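Local structure of surface layer protein (Geobacillus stearothermophilus, 4UJ7) at residues Val53-Thr58 against Thr87-Lys92; Ala61-Ser66 against Val77-Val82. The protein probably self-assembles into the crystalline surface layer that coats the bacterial cell, the piece here being its domains 5 and 6, whose second domain binds calcium. One frame throughout, in Å; residues are numbered along the deposited sequence.

Contact 1: residues Val53-Thr58 against Thr87-Lys92; sequences VTSDKT and TTITIK
Edge strand 52-55 of a bacterial Ig-like (BIG2) beta sandwich pairs antiparallel with strand 85-93, and the chain leaves the sheet at Asp56 with its carboxylate turned back over the neighbouring strand. Thr54 and Thr90 form the hydrogen-bonded pair: Thr90 N gives to Thr54 O at 2.8 Å, and Thr54 N returns a bond to Thr90 O. Beyond the last bridge, Asp56 N still reaches Thr88 O, almost in line with the carbonyl. The side chain of Asp56, with CG beside its own backbone N (chi1 -58°), brings OD2 between two threonine hydroxyls. Thr88 OG1 donates to Asp56 OD2 at 2.6 Å from the anti side, 24° out of the carboxylate plane, while Thr90 OG1 donates at 2.8 Å to the syn lone pair. Two grips on one oxygen limit the rotation of the carboxylate in this conformer; Thr90 OG1 also bonds Lys99 NZ, which makes only a long, weak ion pair with Asp56 OD2 and may ease its charge a little. In the Thr54 conformer given here, a water joins Thr54 OG1 to Thr90 O. The inner face is mostly apolar: Val53 lies alongside Ile91, CG1 to CG1 at 3.9 Å, and Ile89 CD1 reaches Ser55 CB. Ser55 is the polar exception: its OG bonds Ala61 O and closes an ST turn, accepting from Lys57 N at 3.3 Å.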
ATOM      1  N   VAL A  53       9.096  -6.102  13.686  1.00 15.08           N
ATOM      2  CA  VAL A  53       7.954  -6.917  13.295  1.00 15.94           C
ATOM      3  C   VAL A  53       8.373  -8.376  13.336  1.00 16.13           C
ATOM      4  O   VAL A  53       9.437  -8.752  12.807  1.00 17.51           O
ATOM      5  CB  VAL A  53       7.361  -6.562  11.895  1.00 17.04           C
ATOM      6  CG1 VAL A  53       6.800  -5.147  11.913  1.00 19.01           C
ATOM      7  CG2 VAL A  53       8.391  -6.761  10.775  1.00 16.95           C
ATOM      8  N   THR A  54       7.539  -9.180  13.977  1.00 16.93           N
ATOM      9  CA  THR A  54       7.790 -10.609  14.126  0.50 17.32           C
ATOM     10  C   THR A  54       6.497 -11.388  13.966  1.00 17.99           C
ATOM     11  O   THR A  54       5.436 -10.980  14.458  1.00 19.09           O
ATOM     12  CB  THR A  54       8.380 -10.969  15.511  0.50 17.95           C
ATOM     13  OG1 THR A  54       7.531 -10.470  16.551  0.50 18.21           O
ATOM     14  CG2 THR A  54       9.792 -10.427  15.682  0.50 18.40           C
ATOM     15  N   SER A  55       6.590 -12.505  13.261  1.00 17.55           N
ATOM     16  CA  SER A  55       5.490 -13.450  13.156  1.00 19.02           C
ATOM     17  C   SER A  55       5.668 -14.466  14.260  1.00 21.34           C
ATOM     18  O   SER A  55       6.774 -14.966  14.487  1.00 21.73           O
ATOM     19  CB  SER A  55       5.513 -14.170  11.819  1.00 17.82           C
ATOM     20  OG  SER A  55       4.572 -15.223  11.838  1.00 17.22           O
ATOM     21  N   ASP A  56       4.574 -14.812  14.908  0.50 22.52           N
ATOM     22  CA  ASP A  56       4.672 -15.710  16.023  0.50 23.88           C
ATOM     23  C   ASP A  56       4.559 -17.181  15.586  0.50 24.56           C
ATOM     24  O   ASP A  56       4.623 -18.083  16.420  0.50 25.54           O
ATOM     25  CB  ASP A  56       3.712 -15.242  17.120  0.50 25.44           C
ATOM     26  CG  ASP A  56       4.027 -13.801  17.569  0.50 26.21           C
ATOM     27  OD1 ASP A  56       5.104 -13.583  18.166  0.50 26.96           O
ATOM     28  OD2 ASP A  56       3.227 -12.874  17.309  0.50 25.99           O
ATOM     29  N   LYS A  57       4.453 -17.398  14.265  1.00 24.36           N
ATOM     30  CA  LYS A  57       4.513 -18.721  13.624  1.00 23.94           C
ATOM     31  C   LYS A  57       4.970 -18.590  12.150  1.00 22.77           C
ATOM     32  O   LYS A  57       4.148 -18.461  11.222  1.00 21.28           O
ATOM     33  CB  LYS A  57       3.149 -19.409  13.718  1.00 27.76           C
ATOM     34  CG  LYS A  57       3.166 -20.800  14.328  1.00 32.44           C
ATOM     35  CD  LYS A  57       1.752 -21.269  14.648  1.00 36.02           C
ATOM     36  CE  LYS A  57       1.737 -22.341  15.732  1.00 38.39           C
ATOM     37  NZ  LYS A  57       2.060 -21.786  17.080  1.00 41.22           N
ATOM     38  N   THR A  58       6.283 -18.623  11.933  1.00 21.06           N
ATOM     39  CA  THR A  58       6.836 -18.406  10.591  1.00 21.53           C
ATOM     40  C   THR A  58       6.472 -19.498   9.575  1.00 21.62           C
ATOM     41  O   THR A  58       6.508 -19.262   8.366  1.00 22.18           O
ATOM     42  CB  THR A  58       8.363 -18.174  10.604  1.00 21.06           C
ATOM     43  OG1 THR A  58       9.004 -19.258  11.292  1.00 22.45           O
ATOM     44  CG2 THR A  58       8.720 -16.859  11.287  1.00 21.40           C
ATOM     45  N   THR A  87      -2.157 -16.994  12.874  1.00 23.80           N
ATOM     46  CA  THR A  87      -1.092 -16.534  13.760  1.00 24.02           C
ATOM     47  C   THR A  87      -1.238 -15.038  14.045  1.00 22.83           C
ATOM     48  O   THR A  87      -2.309 -14.475  13.841  1.00 22.10           O
ATOM     49  CB  THR A  87       0.327 -16.908  13.240  1.00 24.08           C
ATOM     50  OG1 THR A  87       1.290 -16.678  14.275  1.00 25.28           O
ATOM     51  CG2 THR A  87       0.709 -16.121  11.984  1.00 23.60           C
ATOM     52  N   THR A  88      -0.185 -14.406  14.554  1.00 22.08           N
ATOM     53  CA  THR A  88      -0.208 -12.975  14.842  1.00 22.46           C
ATOM     54  C   THR A  88       1.126 -12.347  14.408  1.00 20.00           C
ATOM     55  O   THR A  88       2.171 -13.025  14.454  1.00 20.92           O
ATOM     56  CB  THR A  88      -0.518 -12.678  16.337  1.00 24.16           C
ATOM     57  OG1 THR A  88       0.593 -13.030  17.157  1.00 25.28           O
ATOM     58  CG2 THR A  88      -1.739 -13.478  16.833  1.00 25.65           C
ATOM     59  N   ILE A  89       1.076 -11.108  13.923  1.00 19.18           N
ATOM     60  CA  ILE A  89       2.255 -10.254  13.737  1.00 18.24           C
ATOM     61  C   ILE A  89       2.363  -9.342  14.962  1.00 17.41           C
ATOM     62  O   ILE A  89       1.425  -8.591  15.289  1.00 17.55           O
ATOM     63  CB  ILE A  89       2.197  -9.332  12.476  1.00 18.60           C
ATOM     64  CG1 ILE A  89       1.994 -10.089  11.150  1.00 19.79           C
ATOM     65  CG2 ILE A  89       3.450  -8.447  12.380  1.00 19.39           C
ATOM     66  CD1 ILE A  89       2.866 -11.323  10.960  1.00 19.26           C
ATOM     67  N   THR A  90       3.499  -9.402  15.644  1.00 16.21           N
ATOM     68  CA  THR A  90       3.758  -8.502  16.754  1.00 16.22           C
ATOM     69  C   THR A  90       4.623  -7.354  16.260  1.00 16.56           C
ATOM     70  O   THR A  90       5.710  -7.566  15.703  1.00 16.34           O
ATOM     71  CB  THR A  90       4.429  -9.231  17.948  1.00 17.40           C
ATOM     72  OG1 THR A  90       3.566 -10.272  18.421  1.00 18.75           O
ATOM     73  CG2 THR A  90       4.736  -8.254  19.079  1.00 19.09           C
ATOM     74  N   ILE A  91       4.138  -6.128  16.432  1.00 15.46           N
ATOM     75  CA  ILE A  91       4.877  -4.929  16.067  1.00 15.01           C
ATOM     76  C   ILE A  91       5.258  -4.251  17.374  1.00 15.48           C
ATOM     77  O   ILE A  91       4.379  -3.936  18.181  1.00 16.15           O
ATOM     78  CB  ILE A  91       3.987  -4.018  15.196  1.00 15.56           C
ATOM     79  CG1 ILE A  91       3.542  -4.775  13.941  1.00 17.31           C
ATOM     80  CG2 ILE A  91       4.715  -2.754  14.856  1.00 15.55           C
ATOM     81  CD1 ILE A  91       2.218  -4.291  13.402  1.00 19.64           C
ATOM     82  N   LYS A  92       6.555  -4.038  17.596  1.00 14.68           N
ATOM     83  CA  LYS A  92       7.045  -3.497  18.871  1.00 15.74           C
ATOM     84  C   LYS A  92       7.958  -2.300  18.661  1.00 15.38           C
ATOM     85  O   LYS A  92       8.813  -2.284  17.744  1.00 15.18           O
ATOM     86  CB  LYS A  92       7.798  -4.577  19.664  1.00 18.40           C
ATOM     87  CG  LYS A  92       7.909  -4.350  21.171  1.00 21.95           C
ATOM     88  CD  LYS A  92       8.294  -5.651  21.895  1.00 24.44           C
ATOM     89  CE  LYS A  92       7.132  -6.644  21.976  1.00 27.44           C
ATOM     90  NZ  LYS A  92       7.461  -8.086  22.245  1.00 29.08           N
TER
HETATM   91  O   HOH W   1       8.281  -7.666  17.196  1.00 18.46           O

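Contact 2: residues Ala61-Ser66 against Val77-Val82; sequences ATVSVS and VTVNGV
Thr62 OG1, set between its backbone N and carbonyl carbon (chi1 60°), meets the amide of Asn80, whose CG lies beside the backbone N (chi1 -54°). This cross-strand pair belongs to the antiparallel beta hairpin of strands 61-65 and 74-81 in the BIG2 Ig-like sandwich. Asn80 ND2 donates to Thr62 OG1 at 3.2 Å, with the hydroxyl oxygen 17° out of the amide plane, and Asn80 CB also packs against that oxygen. The backbones of the same two residues are bonded twice, Asn80 N to Thr62 O at 2.8 Å and Thr62 N to Asn80 O, so side chain and main chain hold one position together. With an alanine here in place of Asn80, Thr62 OG1 would probably be left without its amide donor and its hydroxyl freer to turn. Two residues further along, Ser64 and Thr78 repeat the double backbone bond, and Ser64 OG leans on Thr78 CB at 3.7 Å. The other face of the hairpin is apolar and turned into the sandwich. Ala61 CB touches Val79 CG1 at 4.0 Å, and Val65 meets Val77 through their CG2 methyls; Phe35 and Val37 of strand 32-41 continue this layer beside Val77. The closest carbon-carbon contact between side chains is diagonal: each valine sends one methyl anti to its backbone N, and Val63 CG2 presses on Val77 CG1 at 3.4 Å, closer than usual van der Waals contact.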
ATOM      1  N   ALA A  61       3.077 -17.780   8.400  1.00 17.83           N
ATOM      2  CA  ALA A  61       3.281 -16.509   7.691  1.00 16.58           C
ATOM      3  C   ALA A  61       4.608 -15.889   8.082  1.00 15.47           C
ATOM      4  O   ALA A  61       5.017 -15.973   9.231  1.00 15.41           O
ATOM      5  CB  ALA A  61       2.156 -15.514   8.005  1.00 17.87           C
ATOM      6  N   THR A  62       5.261 -15.249   7.118  1.00 15.43           N
ATOM      7  CA  THR A  62       6.441 -14.435   7.416  1.00 16.06           C
ATOM      8  C   THR A  62       6.153 -12.952   7.220  1.00 15.22           C
ATOM      9  O   THR A  62       5.141 -12.583   6.604  1.00 15.26           O
ATOM     10  CB  THR A  62       7.665 -14.828   6.572  1.00 16.68           C
ATOM     11  OG1 THR A  62       7.357 -14.672   5.191  1.00 17.70           O
ATOM     12  CG2 THR A  62       8.055 -16.282   6.833  1.00 17.36           C
ATOM     13  N   VAL A  63       7.040 -12.108   7.734  1.00 14.89           N
ATOM     14  CA  VAL A  63       6.761 -10.677   7.775  1.00 14.97           C
ATOM     15  C   VAL A  63       8.021  -9.841   7.576  1.00 15.15           C
ATOM     16  O   VAL A  63       9.129 -10.261   7.945  1.00 17.00           O
ATOM     17  CB  VAL A  63       6.044 -10.300   9.091  1.00 14.87           C
ATOM     18  CG1 VAL A  63       6.975 -10.433  10.293  1.00 15.46           C
ATOM     19  CG2 VAL A  63       5.444  -8.901   9.011  1.00 15.25           C
ATOM     20  N   SER A  64       7.857  -8.666   6.967  1.00 14.55           N
ATOM     21  CA  SER A  64       8.950  -7.725   6.828  1.00 14.02           C
ATOM     22  C   SER A  64       8.399  -6.312   6.919  1.00 13.55           C
ATOM     23  O   SER A  64       7.180  -6.114   6.885  1.00 13.45           O
ATOM     24  CB  SER A  64       9.677  -7.936   5.500  1.00 13.93           C
ATOM     25  OG  SER A  64       8.795  -7.708   4.412  1.00 16.02           O
ATOM     26  N   VAL A  65       9.282  -5.339   7.089  1.00 13.05           N
ATOM     27  CA  VAL A  65       8.868  -3.944   7.255  1.00 13.57           C
ATOM     28  C   VAL A  65       9.731  -3.017   6.416  1.00 13.21           C
ATOM     29  O   VAL A  65      10.957  -3.207   6.286  1.00 13.91           O
ATOM     30  CB  VAL A  65       8.841  -3.529   8.756  1.00 13.15           C
ATOM     31  CG1 VAL A  65      10.200  -3.693   9.436  1.00 13.42           C
ATOM     32  CG2 VAL A  65       8.331  -2.104   8.939  1.00 13.93           C
ATOM     33  N   SER A  66       9.098  -1.986   5.853  1.00 13.15           N
ATOM     34  CA  SER A  66       9.818  -1.051   4.977  1.00 12.41           C
ATOM     35  C   SER A  66      10.900  -0.249   5.705  1.00 12.76           C
ATOM     36  O   SER A  66      10.846  -0.067   6.943  1.00 12.44           O
ATOM     37  CB  SER A  66       8.810  -0.124   4.260  1.00 12.30           C
ATOM     38  OG  SER A  66       8.182   0.782   5.172  1.00 12.42           O
ATOM     39  N   VAL A  77       4.134  -2.673   6.398  1.00 11.11           N
ATOM     40  CA  VAL A  77       4.411  -4.059   6.818  1.00 12.06           C
ATOM     41  C   VAL A  77       3.893  -4.994   5.734  1.00 12.31           C
ATOM     42  O   VAL A  77       2.759  -4.851   5.249  1.00 13.06           O
ATOM     43  CB  VAL A  77       3.741  -4.382   8.176  1.00 11.93           C
ATOM     44  CG1 VAL A  77       3.927  -5.851   8.535  1.00 12.10           C
ATOM     45  CG2 VAL A  77       4.262  -3.468   9.273  1.00 12.20           C
ATOM     46  N   THR A  78       4.723  -5.960   5.337  1.00 12.66           N
ATOM     47  CA  THR A  78       4.336  -6.976   4.343  1.00 13.90           C
ATOM     48  C   THR A  78       4.230  -8.337   4.996  1.00 14.44           C
ATOM     49  O   THR A  78       5.149  -8.759   5.699  1.00 15.12           O
ATOM     50  CB  THR A  78       5.362  -7.036   3.192  1.00 14.39           C
ATOM     51  OG1 THR A  78       5.334  -5.784   2.509  1.00 15.24           O
ATOM     52  CG2 THR A  78       5.023  -8.164   2.207  1.00 15.41           C
ATOM     53  N   VAL A  79       3.108  -9.023   4.777  1.00 14.85           N
ATOM     54  CA  VAL A  79       2.876 -10.361   5.308  1.00 15.08           C
ATOM     55  C   VAL A  79       2.799 -11.368   4.157  1.00 15.27           C
ATOM     56  O   VAL A  79       2.044 -11.184   3.203  1.00 16.20           O
ATOM     57  CB  VAL A  79       1.581 -10.421   6.180  1.00 14.59           C
ATOM     58  CG1 VAL A  79       1.300 -11.842   6.676  1.00 15.52           C
ATOM     59  CG2 VAL A  79       1.632  -9.409   7.329  1.00 15.88           C
ATOM     60  N   ASN A  80       3.603 -12.435   4.245  1.00 15.90           N
ATOM     61  CA  ASN A  80       3.642 -13.490   3.238  1.00 17.09           C
ATOM     62  C   ASN A  80       2.940 -14.734   3.753  1.00 16.73           C
ATOM     63  O   ASN A  80       3.322 -15.278   4.797  1.00 18.08           O
ATOM     64  CB  ASN A  80       5.107 -13.809   2.899  1.00 17.69           C
ATOM     65  CG  ASN A  80       5.897 -12.565   2.490  1.00 21.21           C
ATOM     66  OD1 ASN A  80       5.651 -11.990   1.427  1.00 23.28           O
ATOM     67  ND2 ASN A  80       6.855 -12.146   3.330  1.00 22.16           N
ATOM     68  N   GLY A  81       1.890 -15.160   3.049  1.00 18.21           N
ATOM     69  CA  GLY A  81       1.150 -16.378   3.411  1.00 18.65           C
ATOM     70  C   GLY A  81       1.920 -17.611   2.971  1.00 19.30           C
ATOM     71  O   GLY A  81       2.087 -17.852   1.774  1.00 20.57           O
ATOM     72  N   VAL A  82       2.435 -18.356   3.949  1.00 20.08           N
ATOM     73  CA  VAL A  82       3.291 -19.531   3.673  1.00 22.57           C
ATOM     74  C   VAL A  82       2.504 -20.847   3.706  1.00 23.37           C
ATOM     75  O   VAL A  82       2.627 -21.658   2.786  1.00 25.01           O
ATOM     76  CB  VAL A  82       4.504 -19.577   4.638  1.00 23.28           C
ATOM     77  CG1 VAL A  82       5.285 -20.882   4.482  1.00 25.24           C
ATOM     78  CG2 VAL A  82       5.418 -18.375   4.404  1.00 24.48           C
TER

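Contacts 1 and 2 illustrate how the two sheets of one Ig-like sandwich are built from edge strands and then closed face to face. Each pairs an outermost strand with its inner neighbour, and their centres lie about 9 Å apart. The chain runs from strand 52-55 in one sheet to strand 61-65 in the other, then back from strand 74-81 to strand 85-93. The apolar faces meet between them: Val53 CG2 packs on Val65 CG1 at 3.8 Å, and Ile89 touches Val63 and Val79. At the edge, the hydrogen bond from Ser55 OG to Ala61 O, 2.7 Å long, joins the two sheets. Both contacts lie away from the calcium sites.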